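Local structure of antifreeze protein (3P4G) at residues T197-L202 / T216-I221; T235-V240 / T256-L261. The protein binds to ice through waters it holds in a clathrate-like arrangement, as a hyperactive, calcium-dependent antifreeze protein folded as a right-handed beta-helix. One frame throughout, in Å; residues are numbered along the deposited sequence.

Interaction 1. Residues T197-L202 / T216-I221; sequences TGDDSL and TGNDTI. With CA (calcium ion), chain M; CA (calcium ion), chain N; CA (calcium ion), chain L.
D219 OD1 is gripped twice: it binds the calcium ion of chain M at 2.3 Å and accepts the backbone N-H of D200, the N to OD1 distance being 2.8 Å. The N-H arrives on the anti lone pair, turned away from OD2, and OD2 is taken by the next calcium ion, that of chain N. Each carboxylate oxygen therefore serves its own metal, and the two metal bonds fix the rotation of the carboxylate. D200 repeats the scheme one coil earlier, with OD2 on the chain M ion and OD1 on that of chain L. CG of D219 lies anti to its carbonyl carbon (chi1 -54°), beside the backbone N, which turns the carboxylate into the line of ions. The carbonyl oxygens of G198 and T216 also bind the chain M ion and sit 2.9 Å apart (G198 O to T216 O), a closeness the shared metal pays for; D196 and G214 complete this site. Neither glycine leaves room for a CB: at G217 it would strike G198 O. At the exposed D199, OD1 receives N218 N at 2.8 Å from above the carboxylate plane, 43° out of it, while a water joins D199 OD2 to N218 ND2. The N218 amide runs alongside D199, its plane 18° from the carboxylate, and its OD1 is probably hydrogen-bonded to the backbone N of N237 on the next coil. A second water links G198 N with T216 OG1. Beyond the turn the chains run as parallel strands: T220 N bonds D200 O at 2.9 Å and L202 N bonds T220 O at 2.8 Å. L202 and I221, both buried, touch V212 of strand 211-213. Aspartates and backbone carbonyls sharing calcium ions between successive glycine-rich turns are characteristic of the right-handed calcium-binding beta-helix.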
loop_
_atom_site.group_PDB
_atom_site.type_symbol
_atom_site.label_atom_id
_atom_site.label_comp_id
_atom_site.label_asym_id
_atom_site.label_seq_id
_atom_site.Cartn_x
_atom_site.Cartn_y
_atom_site.Cartn_z
ATOM N N THR A 197 -8.664 -4.189 -8.763
ATOM C CA THR A 197 -8.583 -5.264 -9.783
ATOM C C THR A 197 -7.139 -5.788 -9.921
ATOM O O THR A 197 -6.156 -5.131 -9.510
ATOM C CB THR A 197 -9.169 -4.855 -11.150
ATOM O OG1 THR A 197 -8.230 -4.053 -11.876
ATOM C CG2 THR A 197 -10.526 -4.096 -11.000
ATOM N N GLY A 198 -6.994 -6.965 -10.517
ATOM C CA GLY A 198 -5.681 -7.602 -10.608
ATOM C C GLY A 198 -5.471 -8.646 -9.521
ATOM O O GLY A 198 -6.246 -8.780 -8.524
ATOM N N ASP A 199 -4.307 -9.322 -9.755
ATOM C CA ASP A 199 -3.943 -10.441 -8.840
ATOM C C ASP A 199 -2.941 -9.851 -7.880
ATOM O O ASP A 199 -1.764 -9.665 -8.226
ATOM C CB ASP A 199 -3.367 -11.639 -9.597
ATOM C CG ASP A 199 -4.414 -12.373 -10.410
ATOM O OD1 ASP A 199 -5.618 -12.144 -10.175
ATOM O OD2 ASP A 199 -4.126 -13.197 -11.304
ATOM N N ASP A 200 -3.418 -9.356 -6.691
ATOM C CA ASP A 200 -2.586 -8.536 -5.797
ATOM C C ASP A 200 -2.070 -9.262 -4.570
ATOM O O ASP A 200 -2.721 -10.215 -4.124
ATOM C CB ASP A 200 -3.402 -7.352 -5.332
ATOM C CG ASP A 200 -4.001 -6.533 -6.524
ATOM O OD1 ASP A 200 -3.295 -5.782 -7.227
ATOM O OD2 ASP A 200 -5.202 -6.626 -6.722
ATOM N N SER A 201 -0.963 -8.741 -3.994
ATOM C CA SER A 201 -0.367 -9.301 -2.789
ATOM C C SER A 201 -0.259 -8.217 -1.725
ATOM O O SER A 201 0.229 -7.134 -2.015
ATOM C CB SER A 201 1.036 -9.853 -3.092
ATOM O OG SER A 201 1.512 -10.314 -1.810
ATOM N N LEU A 202 -0.732 -8.517 -0.504
ATOM C CA LEU A 202 -0.539 -7.647 0.664
ATOM C C LEU A 202 0.087 -8.417 1.844
ATOM O O LEU A 202 -0.361 -9.512 2.216
ATOM C CB LEU A 202 -1.896 -7.041 1.075
ATOM C CG LEU A 202 -1.871 -6.310 2.427
ATOM C CD1 LEU A 202 -0.882 -5.102 2.467
ATOM C CD2 LEU A 202 -3.268 -5.850 2.825
ATOM N N THR A 216 -11.308 -7.479 -7.039
ATOM C CA THR A 216 -11.426 -8.611 -7.976
ATOM C C THR A 216 -10.048 -9.215 -8.184
ATOM O O THR A 216 -9.055 -8.674 -7.696
ATOM C CB THR A 216 -12.029 -8.235 -9.334
ATOM O OG1 THR A 216 -11.103 -7.375 -10.016
ATOM C CG2 THR A 216 -13.432 -7.519 -9.086
ATOM N N GLY A 217 -10.000 -10.343 -8.867
ATOM C CA GLY A 217 -8.721 -11.066 -9.088
ATOM C C GLY A 217 -8.420 -12.015 -7.924
ATOM O O GLY A 217 -9.143 -12.050 -6.916
ATOM N N ASN A 218 -7.353 -12.784 -8.073
ATOM C CA ASN A 218 -6.960 -13.833 -7.085
ATOM C C ASN A 218 -5.855 -13.258 -6.245
ATOM O O ASN A 218 -4.681 -13.182 -6.685
ATOM C CB ASN A 218 -6.416 -15.036 -7.860
ATOM C CG ASN A 218 -7.403 -15.569 -8.868
ATOM O OD1 ASN A 218 -8.602 -15.549 -8.659
ATOM N ND2 ASN A 218 -6.885 -16.061 -9.966
ATOM N N ASP A 219 -6.228 -12.828 -5.047
ATOM C CA ASP A 219 -5.305 -12.091 -4.181
ATOM C C ASP A 219 -4.784 -12.885 -2.996
ATOM O O ASP A 219 -5.450 -13.829 -2.526
ATOM C CB ASP A 219 -6.078 -10.896 -3.628
ATOM C CG ASP A 219 -6.712 -10.065 -4.745
ATOM O OD1 ASP A 219 -5.978 -9.444 -5.543
ATOM O OD2 ASP A 219 -7.930 -9.997 -4.787
ATOM N N THR A 220 -3.602 -12.479 -2.541
ATOM C CA THR A 220 -3.002 -13.011 -1.319
ATOM C C THR A 220 -2.919 -11.909 -0.284
ATOM O O THR A 220 -2.287 -10.884 -0.530
ATOM C CB THR A 220 -1.592 -13.547 -1.604
ATOM O OG1 THR A 220 -1.658 -14.647 -2.523
ATOM C CG2 THR A 220 -0.938 -14.009 -0.334
ATOM N N ILE A 221 -3.533 -12.139 0.874
ATOM C CA ILE A 221 -3.463 -11.167 2.000
ATOM C C ILE A 221 -2.929 -11.867 3.211
ATOM O O ILE A 221 -3.526 -12.884 3.652
ATOM C CB ILE A 221 -4.882 -10.651 2.260
ATOM C CG1 ILE A 221 -5.322 -9.742 1.088
ATOM C CG2 ILE A 221 -4.956 -9.871 3.600
ATOM C CD1 ILE A 221 -6.871 -9.628 1.025
HETATM CA CA CA M . -7.226 -7.797 -6.627
HETATM CA CA CA N . -10.047 -11.128 -4.874
HETATM CA CA CA L . -4.500 -4.178 -8.302
HETATM O O HOH W 1 -9.023 -8.613 -11.610
HETATM O O HOH W 2 -3.974 -15.634 -10.482
#

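Interaction 2. Residues T235-V240 / T256-L261; sequences TGNDIV and TGDDVL. With CA (calcium ion), chain O; CA (calcium ion), chain P; CA (calcium ion), chain N.
The calcium ion of chain O joins the two turns directly, held by G236 O and T256 O, by D238 OD2 and by D259 OD1 at 2.3 Å; G234 and L254 add carbonyls. D259 OD2 reaches the same ion at a longer 2.8 Å, but its shorter bond, 2.4 Å, goes to the ion of chain P. In the second shell, D238 N points at D259 OD1 (N to OD1 2.8 Å) on the anti side, 18° out of the carboxylate plane, and so steadies the ligand. N237 OD1 takes the backbone N of D258 at 2.9 Å, tying turn to turn; OD1 of D258 is itself hydrogen-bonded outward, to D277 of the next turn. A water bridges G236 N and T256 OG1. Farther along, V260 N to D238 O and V240 N to V260 O set the parallel strand register. I239 and V260 lie side by side on one face, CD1 of I239 meeting CG1 of V260 at 3.8 Å because CG1 of I239 extends anti to its backbone N (chi1 179°); I239 also touches Y323. An alanine here would lack CG1 and CD1 and is likely to leave a gap beside V260 CG1 and to lose the contact with Y323. On the other face, V240 CG1 touches L261 CD1 at 3.7 Å, the two side chains crossing obliquely, and V240 also rests on L254. Calcium-bound turns leading into stacked parallel strands are the build of a calcium-binding beta-helix.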
loop_
_atom_site.group_PDB
_atom_site.type_symbol
_atom_site.label_atom_id
_atom_site.label_comp_id
_atom_site.label_asym_id
_atom_site.label_seq_id
_atom_site.Cartn_x
_atom_site.Cartn_y
_atom_site.Cartn_z
ATOM N N THR A 235 -14.148 -10.795 -5.207
ATOM C CA THR A 235 -14.300 -11.912 -6.171
ATOM C C THR A 235 -12.908 -12.539 -6.398
ATOM O O THR A 235 -11.880 -11.994 -5.985
ATOM C CB THR A 235 -14.947 -11.487 -7.484
ATOM O OG1 THR A 235 -14.046 -10.655 -8.233
ATOM C CG2 THR A 235 -16.210 -10.639 -7.157
ATOM N N GLY A 236 -12.884 -13.651 -7.081
ATOM C CA GLY A 236 -11.616 -14.322 -7.334
ATOM C C GLY A 236 -11.354 -15.365 -6.266
ATOM O O GLY A 236 -12.005 -15.422 -5.185
ATOM N N ASN A 237 -10.348 -16.175 -6.543
ATOM C CA ASN A 237 -9.955 -17.282 -5.639
ATOM C C ASN A 237 -8.771 -16.823 -4.794
ATOM O O ASN A 237 -7.621 -16.810 -5.259
ATOM C CB ASN A 237 -9.592 -18.491 -6.483
ATOM C CG ASN A 237 -10.671 -18.807 -7.505
ATOM O OD1 ASN A 237 -11.860 -18.703 -7.201
ATOM N ND2 ASN A 237 -10.265 -19.144 -8.752
ATOM N N ASP A 238 -9.086 -16.349 -3.591
ATOM C CA ASP A 238 -8.151 -15.634 -2.716
ATOM C C ASP A 238 -7.615 -16.519 -1.592
ATOM O O ASP A 238 -8.234 -17.492 -1.210
ATOM C CB ASP A 238 -8.895 -14.453 -2.092
ATOM C CG ASP A 238 -9.565 -13.589 -3.161
ATOM O OD1 ASP A 238 -8.791 -12.997 -3.971
ATOM O OD2 ASP A 238 -10.805 -13.396 -3.176
ATOM N N ILE A 239 -6.501 -16.101 -1.016
ATOM C CA ILE A 239 -6.012 -16.745 0.204
ATOM C C ILE A 239 -5.721 -15.640 1.244
ATOM O O ILE A 239 -5.042 -14.627 0.927
ATOM C CB ILE A 239 -4.773 -17.656 -0.017
ATOM C CG1 ILE A 239 -4.383 -18.231 1.360
ATOM C CG2 ILE A 239 -3.547 -16.867 -0.635
ATOM C CD1 ILE A 239 -3.544 -19.553 1.265
ATOM N N VAL A 240 -6.280 -15.794 2.428
ATOM C CA VAL A 240 -6.074 -14.846 3.526
ATOM C C VAL A 240 -5.442 -15.615 4.658
ATOM O O VAL A 240 -5.927 -16.705 5.028
ATOM C CB VAL A 240 -7.412 -14.212 3.975
ATOM C CG1 VAL A 240 -7.220 -13.290 5.199
ATOM C CG2 VAL A 240 -8.057 -13.381 2.804
ATOM N N THR A 256 -17.018 -13.960 -3.350
ATOM C CA THR A 256 -17.249 -15.037 -4.299
ATOM C C THR A 256 -15.857 -15.622 -4.660
ATOM O O THR A 256 -14.818 -15.025 -4.360
ATOM C CB THR A 256 -17.948 -14.586 -5.592
ATOM O OG1 THR A 256 -17.071 -13.766 -6.377
ATOM C CG2 THR A 256 -19.248 -13.814 -5.289
ATOM N N GLY A 257 -15.892 -16.756 -5.344
ATOM C CA GLY A 257 -14.696 -17.525 -5.685
ATOM C C GLY A 257 -14.394 -18.564 -4.620
ATOM O O GLY A 257 -14.996 -18.573 -3.543
ATOM N N ASP A 258 -13.390 -19.324 -4.869
ATOM C CA ASP A 258 -13.054 -20.541 -4.135
ATOM C C ASP A 258 -11.982 -20.184 -3.133
ATOM O O ASP A 258 -10.822 -19.892 -3.533
ATOM C CB ASP A 258 -12.581 -21.650 -5.077
ATOM C CG ASP A 258 -13.707 -22.216 -5.920
ATOM O OD1 ASP A 258 -14.885 -21.964 -5.589
ATOM O OD2 ASP A 258 -13.510 -22.923 -6.932
ATOM N N ASP A 259 -12.191 -19.704 -1.878
ATOM C CA ASP A 259 -11.206 -18.993 -1.058
ATOM C C ASP A 259 -10.652 -19.823 0.076
ATOM O O ASP A 259 -11.284 -20.798 0.505
ATOM C CB ASP A 259 -11.882 -17.741 -0.487
ATOM C CG ASP A 259 -12.407 -16.849 -1.592
ATOM O OD1 ASP A 259 -11.588 -16.264 -2.318
ATOM O OD2 ASP A 259 -13.630 -16.742 -1.750
ATOM N N VAL A 260 -9.495 -19.411 0.599
ATOM C CA VAL A 260 -8.881 -20.095 1.725
ATOM C C VAL A 260 -8.635 -19.070 2.832
ATOM O O VAL A 260 -8.117 -17.956 2.565
ATOM C CB VAL A 260 -7.514 -20.753 1.304
ATOM C CG1 VAL A 260 -6.721 -21.148 2.557
ATOM C CG2 VAL A 260 -7.810 -21.943 0.319
ATOM N N LEU A 261 -8.993 -19.431 4.064
ATOM C CA LEU A 261 -8.642 -18.607 5.231
ATOM C C LEU A 261 -7.829 -19.459 6.199
ATOM O O LEU A 261 -8.258 -20.516 6.643
ATOM C CB LEU A 261 -9.913 -18.088 5.923
ATOM C CG LEU A 261 -9.633 -17.347 7.245
ATOM C CD1 LEU A 261 -8.793 -16.076 7.002
ATOM C CD2 LEU A 261 -11.010 -16.921 7.808
HETATM CA CA CA O . -12.852 -14.493 -3.172
HETATM CA CA CA P . -15.795 -17.685 -1.487
HETATM CA CA CA N . -10.047 -11.128 -4.874
HETATM O O HOH W 3 -15.006 -15.119 -8.218
#

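How the interactions relate
Interactions 1 and 2 are alternate steps of one ladder, joined by the pairing of 216-221 with 235-240, their centres 10 Å apart, with strands 220-223 and 239-242 as neighbours. The calcium ion of chain N belongs to both: G217 O and D219 OD2 bind it from interaction 1, T235 O and D238 OD1 from interaction 2, and G233 and G215 complete it. Probable hydrogen bonds cross the joint as well, D219 N to D238 OD1 and N218 OD1 to N237 N, each 2.8 Å long. T216 CG2 also packs on T235 OG1 at 3.3 Å. The ions of chains L, M, N, O and P thus form one continuous row along the turns, linking coil to coil through the beta-helix.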